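Local coordinates for protein taurocyamine kinase (Schistosoma mansoni, PDB 4WOE) that reversibly transfers a phosphate group between ATP and taurocyamine, with magnesium as cofactor, at residues F494-I499 and E585-I590; I423-G428 and C630-L635; F546-D551 and R568-N573. The protein carries 4 engineered substitutions. One frame throughout, in Å; residues are numbered along the deposited sequence.

Contacts 1 and 2 both touch the taurocyamine and the nitrate of the second phosphagen kinase unit of the chain, while contact 3 packs on the same sheet as contact 1, farther from the ligands. The centres of contacts 1 and 2 lie about 11 Å apart, and the two touch directly: Asp586 OD1 is 2.7 Å from Cys630 N and Thr498 OG1 is 2.9 Å from Thr427 O, both probable hydrogen bonds. Contact 1 supplies Glu585 for the guanidino group, and contact 2 supplies Cys631 for the same group and Arg426 for the sulfonate. Contact 3, centred about 13 Å from contact 1, does not touch it; the Phe548 side chain stops about 6 Å from bound ADP.

Contact 1. Residues F494-I499 and E585-I590. With 3S5 (Taurocyamine), chain F; ADP (adenosine-5'-diphosphate), chain D; NO3 (nitrate ion), chain J.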
loop_
_atom_site.group_PDB
_atom_site.type_symbol
_atom_site.label_atom_id
_atom_site.label_comp_id
_atom_site.label_asym_id
_atom_site.label_seq_id
_atom_site.Cartn_x
_atom_site.Cartn_y
_atom_site.Cartn_z
ATOM N N PHE A 494 27.023 0.048 9.091
ATOM C CA PHE A 494 25.849 -0.177 8.245
ATOM C C PHE A 494 24.750 0.822 8.564
ATOM O O PHE A 494 24.439 1.043 9.738
ATOM C CB PHE A 494 25.284 -1.603 8.431
ATOM C CG PHE A 494 26.158 -2.708 7.868
ATOM C CD1 PHE A 494 25.998 -3.147 6.567
ATOM C CD2 PHE A 494 27.106 -3.329 8.656
ATOM C CE1 PHE A 494 26.794 -4.176 6.049
ATOM C CE2 PHE A 494 27.901 -4.365 8.150
ATOM C CZ PHE A 494 27.743 -4.787 6.847
ATOM N N LEU A 495 24.149 1.396 7.524
ATOM C CA LEU A 495 22.893 2.125 7.666
ATOM C C LEU A 495 21.813 1.206 8.235
ATOM O O LEU A 495 21.885 -0.007 8.088
ATOM C CB LEU A 495 22.435 2.703 6.319
ATOM C CG LEU A 495 23.280 3.802 5.663
ATOM C CD1 LEU A 495 22.734 4.183 4.272
ATOM C CD2 LEU A 495 23.363 5.025 6.569
ATOM N N PHE A 496 20.808 1.794 8.872
ATOM C CA PHE A 496 19.701 1.050 9.455
ATOM C C PHE A 496 18.668 0.599 8.403
ATOM O O PHE A 496 18.649 1.125 7.292
ATOM C CB PHE A 496 19.034 1.912 10.533
ATOM C CG PHE A 496 19.927 2.206 11.711
ATOM C CD1 PHE A 496 21.060 1.431 11.949
ATOM C CD2 PHE A 496 19.634 3.258 12.577
ATOM C CE1 PHE A 496 21.895 1.705 13.038
ATOM C CE2 PHE A 496 20.451 3.529 13.669
ATOM C CZ PHE A 496 21.583 2.758 13.902
ATOM N N PRO A 497 17.799 -0.373 8.751
ATOM C CA PRO A 497 16.860 -0.933 7.772
ATOM C C PRO A 497 15.922 0.079 7.149
ATOM O O PRO A 497 15.283 -0.245 6.145
ATOM C CB PRO A 497 16.055 -1.943 8.595
ATOM C CG PRO A 497 16.979 -2.376 9.658
ATOM C CD PRO A 497 17.744 -1.115 10.027
ATOM N N THR A 498 15.834 1.268 7.743
ATOM C CA THR A 498 14.996 2.343 7.220
ATOM C C THR A 498 15.457 2.796 5.834
ATOM O O THR A 498 14.677 2.788 4.873
ATOM C CB THR A 498 15.001 3.558 8.172
ATOM O OG1 THR A 498 16.347 3.810 8.591
ATOM C CG2 THR A 498 14.128 3.302 9.389
ATOM N N ILE A 499 16.735 3.165 5.722
ATOM C CA ILE A 499 17.213 3.806 4.505
ATOM C C ILE A 499 18.372 3.090 3.819
ATOM O O ILE A 499 18.796 3.503 2.733
ATOM C CB ILE A 499 17.634 5.260 4.787
ATOM C CG1 ILE A 499 18.902 5.297 5.660
ATOM C CG2 ILE A 499 16.475 6.005 5.426
ATOM C CD1 ILE A 499 19.580 6.656 5.712
ATOM N N GLU A 585 13.129 -4.239 11.812
ATOM C CA GLU A 585 13.266 -2.837 12.209
ATOM C C GLU A 585 14.733 -2.496 12.503
ATOM O O GLU A 585 15.254 -1.462 12.058
ATOM C CB GLU A 585 12.408 -2.542 13.423
ATOM C CG GLU A 585 12.327 -1.076 13.783
ATOM C CD GLU A 585 11.550 -0.840 15.082
ATOM O OE1 GLU A 585 10.504 -1.493 15.297
ATOM O OE2 GLU A 585 11.993 -0.002 15.892
ATOM N N ASP A 586 15.397 -3.374 13.255
ATOM C CA ASP A 586 16.838 -3.244 13.478
ATOM C C ASP A 586 17.602 -4.330 12.739
ATOM O O ASP A 586 17.015 -5.275 12.211
ATOM C CB ASP A 586 17.160 -3.287 14.970
ATOM C CG ASP A 586 16.694 -2.026 15.699
ATOM O OD1 ASP A 586 17.298 -0.965 15.441
ATOM O OD2 ASP A 586 15.731 -2.085 16.504
ATOM N N HIS A 587 18.915 -4.193 12.706
ATOM C CA HIS A 587 19.739 -5.160 12.019
ATOM C C HIS A 587 19.502 -6.554 12.546
ATOM O O HIS A 587 19.528 -7.522 11.789
ATOM C CB HIS A 587 21.204 -4.783 12.152
ATOM C CG HIS A 587 21.563 -3.572 11.354
ATOM N ND1 HIS A 587 22.660 -2.787 11.638
ATOM C CD2 HIS A 587 20.952 -3.008 10.288
ATOM C CE1 HIS A 587 22.711 -1.788 10.772
ATOM N NE2 HIS A 587 21.689 -1.906 9.938
ATOM N N MET A 588 19.249 -6.622 13.851
ATOM C CA MET A 588 19.103 -7.861 14.589
ATOM C C MET A 588 18.055 -7.679 15.666
ATOM O O MET A 588 17.945 -6.599 16.261
ATOM C CB MET A 588 20.418 -8.255 15.258
ATOM C CG MET A 588 21.152 -9.451 14.721
ATOM S SD MET A 588 22.713 -9.473 15.620
ATOM C CE MET A 588 23.570 -8.051 14.952
ATOM N N ARG A 589 17.311 -8.739 15.936
ATOM C CA ARG A 589 16.546 -8.837 17.160
ATOM C C ARG A 589 16.782 -10.215 17.716
ATOM O O ARG A 589 16.410 -11.218 17.108
ATOM C CB ARG A 589 15.064 -8.595 16.927
ATOM C CG ARG A 589 14.760 -7.157 16.616
ATOM C CD ARG A 589 15.041 -6.207 17.803
ATOM N NE ARG A 589 14.638 -4.847 17.456
ATOM C CZ ARG A 589 13.373 -4.437 17.413
ATOM N NH1 ARG A 589 12.392 -5.272 17.727
ATOM N NH2 ARG A 589 13.089 -3.187 17.070
ATOM N N ILE A 590 17.429 -10.258 18.869
ATOM C CA ILE A 590 17.790 -11.515 19.484
ATOM C C ILE A 590 16.750 -11.841 20.548
ATOM O O ILE A 590 16.508 -11.051 21.464
ATOM C CB ILE A 590 19.213 -11.441 20.052
ATOM C CG1 ILE A 590 20.153 -10.919 18.947
ATOM C CG2 ILE A 590 19.640 -12.794 20.600
ATOM C CD1 ILE A 590 21.533 -10.460 19.431
HETATM N N01 3S5 F . 10.120 1.094 17.572
HETATM C C02 3S5 F . 8.946 0.550 17.517
HETATM N N03 3S5 F . 8.788 -0.589 16.897
HETATM N N04 3S5 F . 7.870 1.159 18.105
HETATM C C05 3S5 F . 7.931 2.420 18.816
HETATM C C06 3S5 F . 6.496 2.904 19.120
HETATM S S07 3S5 F . 5.726 3.656 17.716
HETATM O O08 3S5 F . 6.677 4.697 17.150
HETATM O O09 3S5 F . 5.447 2.628 16.641
HETATM O O10 3S5 F . 4.414 4.314 18.088
HETATM P PB ADP D . 9.345 -6.360 19.487
HETATM O O1B ADP D . 9.951 -7.745 19.485
HETATM O O2B ADP D . 9.408 -5.681 18.128
HETATM O O3B ADP D . 9.801 -5.470 20.620
HETATM P PA ADP D . 6.509 -6.349 18.899
HETATM O O1A ADP D . 5.420 -5.872 19.841
HETATM O O2A ADP D . 6.985 -5.492 17.751
HETATM O O3A ADP D . 7.789 -6.686 19.852
HETATM O "O5'" ADP D . 6.038 -7.758 18.247
HETATM C "C5'" ADP D . 6.947 -8.844 18.083
HETATM C "C4'" ADP D . 6.247 -10.190 18.231
HETATM O "O4'" ADP D . 6.605 -10.782 19.481
HETATM C "C3'" ADP D . 4.725 -10.084 18.212
HETATM O "O3'" ADP D . 4.204 -11.193 17.470
HETATM C "C2'" ADP D . 4.313 -10.266 19.653
HETATM O "O2'" ADP D . 3.021 -10.866 19.737
HETATM C "C1'" ADP D . 5.404 -11.209 20.135
HETATM N N9 ADP D . 5.547 -11.237 21.613
HETATM C C8 ADP D . 5.914 -10.220 22.416
HETATM N N7 ADP D . 5.938 -10.622 23.712
HETATM C C5 ADP D . 5.574 -11.924 23.752
HETATM C C6 ADP D . 5.394 -12.967 24.789
HETATM N N6 ADP D . 5.602 -12.705 26.101
HETATM N N1 ADP D . 5.004 -14.201 24.382
HETATM C C2 ADP D . 4.790 -14.483 23.085
HETATM N N3 ADP D . 4.942 -13.587 22.094
HETATM C C4 ADP D . 5.321 -12.317 22.359
HETATM N N NO3 J . 9.377 -2.465 19.034
HETATM O O1 NO3 J . 8.472 -3.229 18.564
HETATM O O2 NO3 J . 10.553 -2.516 18.543
HETATM O O3 NO3 J . 9.117 -1.656 19.993
#
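The imidazole of His587 is met at its edge, near the ring plane, by the carbonyl oxygens of Phe494 and Leu495, while Phe496 turns a ring edge toward its face. This offset edge-to-face pair has its centroids 5.6 Å apart and its planes at 73°, with Phe496 CD1 3.8 Å from His587 CE1. Pro497 CD approaches the imidazole obliquely, 3.7 Å from His587 CD2.

His587 NE2 donates to Leu495 O at 2.7 Å with an N-H...O angle of 153°. The acceptor lies in the imidazole plane, but the donor stands above the carbonyl plane. A chi1 of -71° sets the ring beside its own backbone N and carries NE2 to this carbonyl. ND1 is hydrogen-bonded outside the contact to the backbone N of Val491, so both ring nitrogens are engaged and the rotation of the ring is fixed. Pro497 CG packs 3.1 Å from Glu585 O, bringing the proline against the start of 585-590.

Beyond this junction the chain turns to the substrates. The Glu585 carboxylate takes the taurocyamine guanidino group with both oxygens: N03 reaches OE1, and N01 reaches OE2 at 2.7 Å. Arg589, predicted to bind ATP, grips Asp586 side-on, NE and NH2 both bonding to OD2 and OD2 lying in the guanidinium plane; Asp586 OD1 accepts from Cys630 N. At the same guanidinium, NH1 reaches ADP O2B at 3.0 Å, and NH2 reaches nitrate O2 at the same distance.

Nitrate between ADP and the guanidino group is consistent with a mimic of the phosphate in transfer. Glu585 would thus align the acceptor nitrogen, while Arg589, oriented by Asp586, probably offsets negative charge on the nucleotide and on the group being transferred.

Contact 2. Residues I423-G428 and C630-L635; sequences ICPRTG and CCPSNL. With 3S5 (Taurocyamine), chain F; NO3 (nitrate ion), chain J.
Cys630 O is gripped by two donors of Thr427: the backbone N at 2.9 Å with an N-H...O angle of 162°, and OG1 at 2.6 Å. The hydroxyl lies in the carbonyl plane on a lone pair, whereas the backbone N comes from above that plane. A chi1 of 63° places OG1 between its own N and carbonyl carbon, close enough for both donors to share one acceptor.

The side chain of Arg426 runs past the two cysteines, its CB 3.7 Å from Cys630 SG. Its end-on pair of nitrogens holds the taurocyamine sulfonate, Arg426 NH1 to O08 at 2.9 Å and Arg426 NH2 to O09 at 2.8 Å, while the substrate N01 lies over one guanidinium face. Ile423 N and Cys424 N bond to O10 and O08, so the sulfonate receives four protein bonds from 423-426.

Cys631, the predicted active-site residue, receives a bond from taurocyamine N01 to SG at 3.4 Å, and the same sulfur accepts from Ser633 N. Cys424 CB packs 3.6 Å from Cys631 SG, and the prolines Pro425 and Pro632 meet through their CG atoms.

The contact joins two loops, one between helices 409-418 and 432-435 and the other leading into strand 639-646. Pro425 rests on Met412 of helix 409-418, and Pro632 on Leu443 and Ile444 of helix 437-448.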
loop_
_atom_site.group_PDB
_atom_site.type_symbol
_atom_site.label_atom_id
_atom_site.label_comp_id
_atom_site.label_asym_id
_atom_site.label_seq_id
_atom_site.Cartn_x
_atom_site.Cartn_y
_atom_site.Cartn_z
ATOM N N ILE A 423 4.267 7.324 17.726
ATOM C CA ILE A 423 4.718 8.335 18.674
ATOM C C ILE A 423 6.227 8.560 18.712
ATOM O O ILE A 423 6.685 9.525 19.333
ATOM C CB ILE A 423 4.234 7.996 20.110
ATOM C CG1 ILE A 423 4.950 6.765 20.661
ATOM C CG2 ILE A 423 2.726 7.770 20.135
ATOM C CD1 ILE A 423 4.395 6.304 22.003
ATOM N N CYS A 424 6.992 7.685 18.057
ATOM C CA CYS A 424 8.452 7.816 17.995
ATOM C C CYS A 424 8.947 7.848 16.546
ATOM O O CYS A 424 8.330 7.269 15.654
ATOM C CB CYS A 424 9.148 6.669 18.752
ATOM S SG CYS A 424 9.261 6.808 20.578
ATOM N N PRO A 425 10.076 8.518 16.310
ATOM C CA PRO A 425 10.739 8.504 14.998
ATOM C C PRO A 425 11.482 7.187 14.707
ATOM O O PRO A 425 11.572 6.307 15.582
ATOM C CB PRO A 425 11.730 9.665 15.107
ATOM C CG PRO A 425 12.078 9.705 16.570
ATOM C CD PRO A 425 10.785 9.371 17.284
ATOM N N ARG A 426 12.010 7.058 13.493
ATOM C CA ARG A 426 12.883 5.939 13.137
ATOM C C ARG A 426 14.140 6.447 12.424
ATOM O O ARG A 426 14.071 6.912 11.274
ATOM C CB ARG A 426 12.151 4.927 12.248
ATOM C CG ARG A 426 10.875 4.377 12.846
ATOM C CD ARG A 426 11.154 3.377 13.959
ATOM N NE ARG A 426 9.936 2.643 14.267
ATOM C CZ ARG A 426 8.952 3.111 15.033
ATOM N NH1 ARG A 426 9.058 4.311 15.611
ATOM N NH2 ARG A 426 7.869 2.371 15.233
ATOM N N THR A 427 15.284 6.339 13.085
ATOM C CA THR A 427 16.503 6.970 12.576
ATOM C C THR A 427 17.102 6.201 11.394
ATOM O O THR A 427 16.728 5.059 11.152
ATOM C CB THR A 427 17.565 7.102 13.677
ATOM O OG1 THR A 427 17.940 5.802 14.125
ATOM C CG2 THR A 427 17.021 7.899 14.870
ATOM N N GLY A 428 18.019 6.839 10.657
ATOM C CA GLY A 428 18.625 6.217 9.494
ATOM C C GLY A 428 19.997 5.570 9.701
ATOM O O GLY A 428 20.396 4.667 8.936
ATOM N N CYS A 630 17.453 1.681 15.789
ATOM C CA CYS A 630 16.661 2.477 14.855
ATOM C C CYS A 630 15.790 3.512 15.575
ATOM O O CYS A 630 15.923 4.726 15.350
ATOM C CB CYS A 630 15.784 1.558 14.002
ATOM S SG CYS A 630 14.789 2.455 12.797
ATOM N N CYS A 631 14.900 3.010 16.425
ATOM C CA CYS A 631 14.027 3.831 17.249
ATOM C C CYS A 631 14.713 4.198 18.572
ATOM O O CYS A 631 15.330 3.336 19.205
ATOM C CB CYS A 631 12.720 3.087 17.528
ATOM S SG CYS A 631 11.501 4.024 18.478
ATOM N N PRO A 632 14.608 5.475 18.994
ATOM C CA PRO A 632 15.166 5.915 20.288
ATOM C C PRO A 632 14.568 5.161 21.506
ATOM O O PRO A 632 15.232 5.059 22.546
ATOM C CB PRO A 632 14.799 7.412 20.342
ATOM C CG PRO A 632 13.631 7.562 19.387
ATOM C CD PRO A 632 13.912 6.568 18.290
ATOM N N SER A 633 13.343 4.648 21.379
ATOM C CA SER A 633 12.737 3.835 22.449
ATOM C C SER A 633 13.507 2.539 22.786
ATOM O O SER A 633 13.311 1.969 23.858
ATOM C CB SER A 633 11.300 3.456 22.079
ATOM O OG SER A 633 11.285 2.304 21.250
ATOM N N ASN A 634 14.368 2.080 21.871
ATOM C CA ASN A 634 15.123 0.830 22.043
ATOM C C ASN A 634 16.614 1.018 22.331
ATOM O O ASN A 634 17.432 0.138 22.045
ATOM C CB ASN A 634 14.978 -0.041 20.796
ATOM C CG ASN A 634 13.563 -0.544 20.609
ATOM O OD1 ASN A 634 12.894 -0.901 21.576
ATOM N ND2 ASN A 634 13.089 -0.553 19.356
ATOM N N LEU A 635 16.969 2.171 22.883
ATOM C CA LEU A 635 18.362 2.435 23.231
ATOM C C LEU A 635 18.717 1.785 24.563
ATOM O O LEU A 635 17.856 1.207 25.228
ATOM C CB LEU A 635 18.620 3.940 23.289
ATOM C CG LEU A 635 18.399 4.635 21.961
ATOM C CD1 LEU A 635 18.554 6.141 22.139
ATOM C CD2 LEU A 635 19.389 4.080 20.946
HETATM N N01 3S5 F . 10.120 1.094 17.572
HETATM C C02 3S5 F . 8.946 0.550 17.517
HETATM N N03 3S5 F . 8.788 -0.589 16.897
HETATM N N04 3S5 F . 7.870 1.159 18.105
HETATM C C05 3S5 F . 7.931 2.420 18.816
HETATM C C06 3S5 F . 6.496 2.904 19.120
HETATM S S07 3S5 F . 5.726 3.656 17.716
HETATM O O08 3S5 F . 6.677 4.697 17.150
HETATM O O09 3S5 F . 5.447 2.628 16.641
HETATM O O10 3S5 F . 4.414 4.314 18.088
HETATM N N NO3 J . 9.377 -2.465 19.034
HETATM O O1 NO3 J . 8.472 -3.229 18.564
HETATM O O2 NO3 J . 10.553 -2.516 18.543
HETATM O O3 NO3 J . 9.117 -1.656 19.993
#

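Contact 3. Residues F546-D551 and R568-N573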
loop_
_atom_site.group_PDB
_atom_site.type_symbol
_atom_site.label_atom_id
_atom_site.label_comp_id
_atom_site.label_asym_id
_atom_site.label_seq_id
_atom_site.Cartn_x
_atom_site.Cartn_y
_atom_site.Cartn_z
ATOM N N PHE A 546 6.390 -15.900 16.500
ATOM C CA PHE A 546 7.825 -16.158 16.293
ATOM C C PHE A 546 8.482 -15.188 15.294
ATOM O O PHE A 546 9.607 -14.717 15.499
ATOM C CB PHE A 546 8.048 -17.609 15.813
ATOM C CG PHE A 546 7.761 -18.651 16.870
ATOM C CD1 PHE A 546 8.156 -18.451 18.184
ATOM C CD2 PHE A 546 7.084 -19.817 16.556
ATOM C CE1 PHE A 546 7.887 -19.398 19.166
ATOM C CE2 PHE A 546 6.806 -20.767 17.533
ATOM C CZ PHE A 546 7.209 -20.558 18.836
ATOM N N LEU A 547 7.780 -14.918 14.200
ATOM C CA LEU A 547 8.302 -14.085 13.124
ATOM C C LEU A 547 7.665 -12.696 13.166
ATOM O O LEU A 547 6.480 -12.555 13.493
ATOM C CB LEU A 547 8.049 -14.785 11.778
ATOM C CG LEU A 547 8.080 -14.181 10.362
ATOM C CD1 LEU A 547 9.176 -13.169 10.124
ATOM C CD2 LEU A 547 8.210 -15.310 9.351
ATOM N N PHE A 548 8.463 -11.672 12.865
ATOM C CA PHE A 548 7.941 -10.316 12.621
ATOM C C PHE A 548 6.950 -10.265 11.443
ATOM O O PHE A 548 7.070 -11.027 10.476
ATOM C CB PHE A 548 9.094 -9.317 12.362
ATOM C CG PHE A 548 9.980 -9.663 11.167
ATOM C CD1 PHE A 548 11.192 -10.334 11.353
ATOM C CD2 PHE A 548 9.623 -9.283 9.869
ATOM C CE1 PHE A 548 12.026 -10.632 10.270
ATOM C CE2 PHE A 548 10.454 -9.574 8.782
ATOM C CZ PHE A 548 11.657 -10.247 8.984
ATOM N N LYS A 549 5.989 -9.345 11.527
ATOM C CA LYS A 549 5.004 -9.152 10.466
ATOM C C LYS A 549 5.526 -8.241 9.339
ATOM O O LYS A 549 6.482 -7.485 9.539
ATOM C CB LYS A 549 3.708 -8.594 11.062
ATOM C CG LYS A 549 3.810 -7.189 11.653
ATOM C CD LYS A 549 2.627 -6.927 12.589
ATOM C CE LYS A 549 2.427 -5.445 12.882
ATOM N NZ LYS A 549 1.455 -5.236 13.998
ATOM N N ASN A 550 4.908 -8.341 8.155
ATOM C CA ASN A 550 5.371 -7.652 6.943
ATOM C C ASN A 550 4.388 -6.581 6.425
ATOM O O ASN A 550 4.491 -6.108 5.280
ATOM C CB ASN A 550 5.632 -8.660 5.818
ATOM C CG ASN A 550 6.386 -9.904 6.283
ATOM O OD1 ASN A 550 6.693 -10.083 7.470
ATOM N ND2 ASN A 550 6.698 -10.776 5.330
ATOM N N ASP A 551 3.438 -6.196 7.267
ATOM C CA ASP A 551 2.395 -5.269 6.853
ATOM C C ASP A 551 2.199 -4.134 7.840
ATOM O O ASP A 551 1.102 -3.587 7.935
ATOM C CB ASP A 551 1.079 -6.010 6.699
ATOM C CG ASP A 551 0.619 -6.628 8.007
ATOM O OD1 ASP A 551 1.483 -6.850 8.887
ATOM O OD2 ASP A 551 -0.596 -6.881 8.160
ATOM N N ARG A 568 16.350 -10.209 4.491
ATOM C CA ARG A 568 15.583 -10.491 5.708
ATOM C C ARG A 568 15.542 -11.996 5.982
ATOM O O ARG A 568 15.482 -12.801 5.053
ATOM C CB ARG A 568 14.148 -9.956 5.620
ATOM C CG ARG A 568 13.976 -8.460 5.845
ATOM C CD ARG A 568 14.639 -7.657 4.732
ATOM N NE ARG A 568 14.094 -6.317 4.637
ATOM C CZ ARG A 568 13.972 -5.631 3.502
ATOM N NH1 ARG A 568 14.366 -6.156 2.337
ATOM N NH2 ARG A 568 13.444 -4.419 3.537
ATOM N N GLY A 569 15.567 -12.374 7.257
ATOM C CA GLY A 569 15.495 -13.776 7.609
ATOM C C GLY A 569 15.123 -14.033 9.055
ATOM O O GLY A 569 15.133 -13.121 9.888
ATOM N N ILE A 570 14.780 -15.291 9.331
ATOM C CA ILE A 570 14.558 -15.799 10.680
ATOM C C ILE A 570 15.517 -16.952 10.948
ATOM O O ILE A 570 15.638 -17.866 10.129
ATOM C CB ILE A 570 13.125 -16.313 10.890
ATOM C CG1 ILE A 570 12.132 -15.298 10.359
ATOM C CG2 ILE A 570 12.843 -16.525 12.386
ATOM C CD1 ILE A 570 12.228 -14.002 11.112
ATOM N N PHE A 571 16.200 -16.898 12.088
ATOM C CA PHE A 571 16.955 -18.030 12.595
ATOM C C PHE A 571 16.270 -18.519 13.870
ATOM O O PHE A 571 15.704 -17.719 14.615
ATOM C CB PHE A 571 18.419 -17.641 12.868
ATOM C CG PHE A 571 19.193 -18.680 13.635
ATOM C CD1 PHE A 571 19.931 -19.642 12.964
ATOM C CD2 PHE A 571 19.171 -18.702 15.033
ATOM C CE1 PHE A 571 20.636 -20.596 13.667
ATOM C CE2 PHE A 571 19.865 -19.668 15.742
ATOM C CZ PHE A 571 20.599 -20.610 15.062
ATOM N N HIS A 572 16.319 -19.820 14.136
ATOM C CA HIS A 572 15.835 -20.324 15.421
ATOM C C HIS A 572 16.422 -21.708 15.720
ATOM O O HIS A 572 16.779 -22.436 14.798
ATOM C CB HIS A 572 14.289 -20.339 15.465
ATOM C CG HIS A 572 13.637 -21.327 14.540
ATOM N ND1 HIS A 572 13.791 -22.696 14.671
ATOM C CD2 HIS A 572 12.785 -21.147 13.501
ATOM C CE1 HIS A 572 13.088 -23.310 13.734
ATOM N NE2 HIS A 572 12.465 -22.392 13.012
ATOM N N ASN A 573 16.557 -22.061 17.001
ATOM C CA ASN A 573 16.958 -23.427 17.334
ATOM C C ASN A 573 15.776 -24.360 17.058
ATOM O O ASN A 573 14.686 -23.891 16.710
ATOM C CB ASN A 573 17.460 -23.549 18.794
ATOM C CG ASN A 573 16.434 -23.106 19.839
ATOM O OD1 ASN A 573 15.259 -22.893 19.552
ATOM N ND2 ASN A 573 16.892 -22.970 21.073
#
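Leu547 and Ile570 cross at about a right angle, meeting through their terminal methyls: Leu547 CD1 is 3.3 Å from Ile570 CD1, tighter than usual for two carbons. With CG turned away from the backbone N (chi1 163°) and chi2 at 39°, Leu547 CD1 lies over the centre of the neighbouring Phe548 ring, 3.6 Å above its plane. That methyl therefore serves two partners, one aromatic and one aliphatic.

Phe548 and Ile570 run past each other in opposite directions, and Phe548 CE1 comes within 3.5 Å of Ile570 CD1 on an oblique approach. At the edge of the ring, near its plane, lie Gly569 O and Arg568 CB, the latter 4.2 Å from Phe548 CZ. Arg568 touches the ring with the base of its side chain alone; its guanidinium leads away to Arg562 O and Gly560 O. No hydrogen bond joins the two segments, so the contact is apolar packing.

It lays the loop between helices 535-543 and 553-557 against strand 569-573, which lies between strands 525-529 and 578-582 in the antiparallel sheet. Leu547 also packs on Leu541 and Val542 of helix 535-543, and Phe548 meets Trp581 of strand 578-582 edge-to-face.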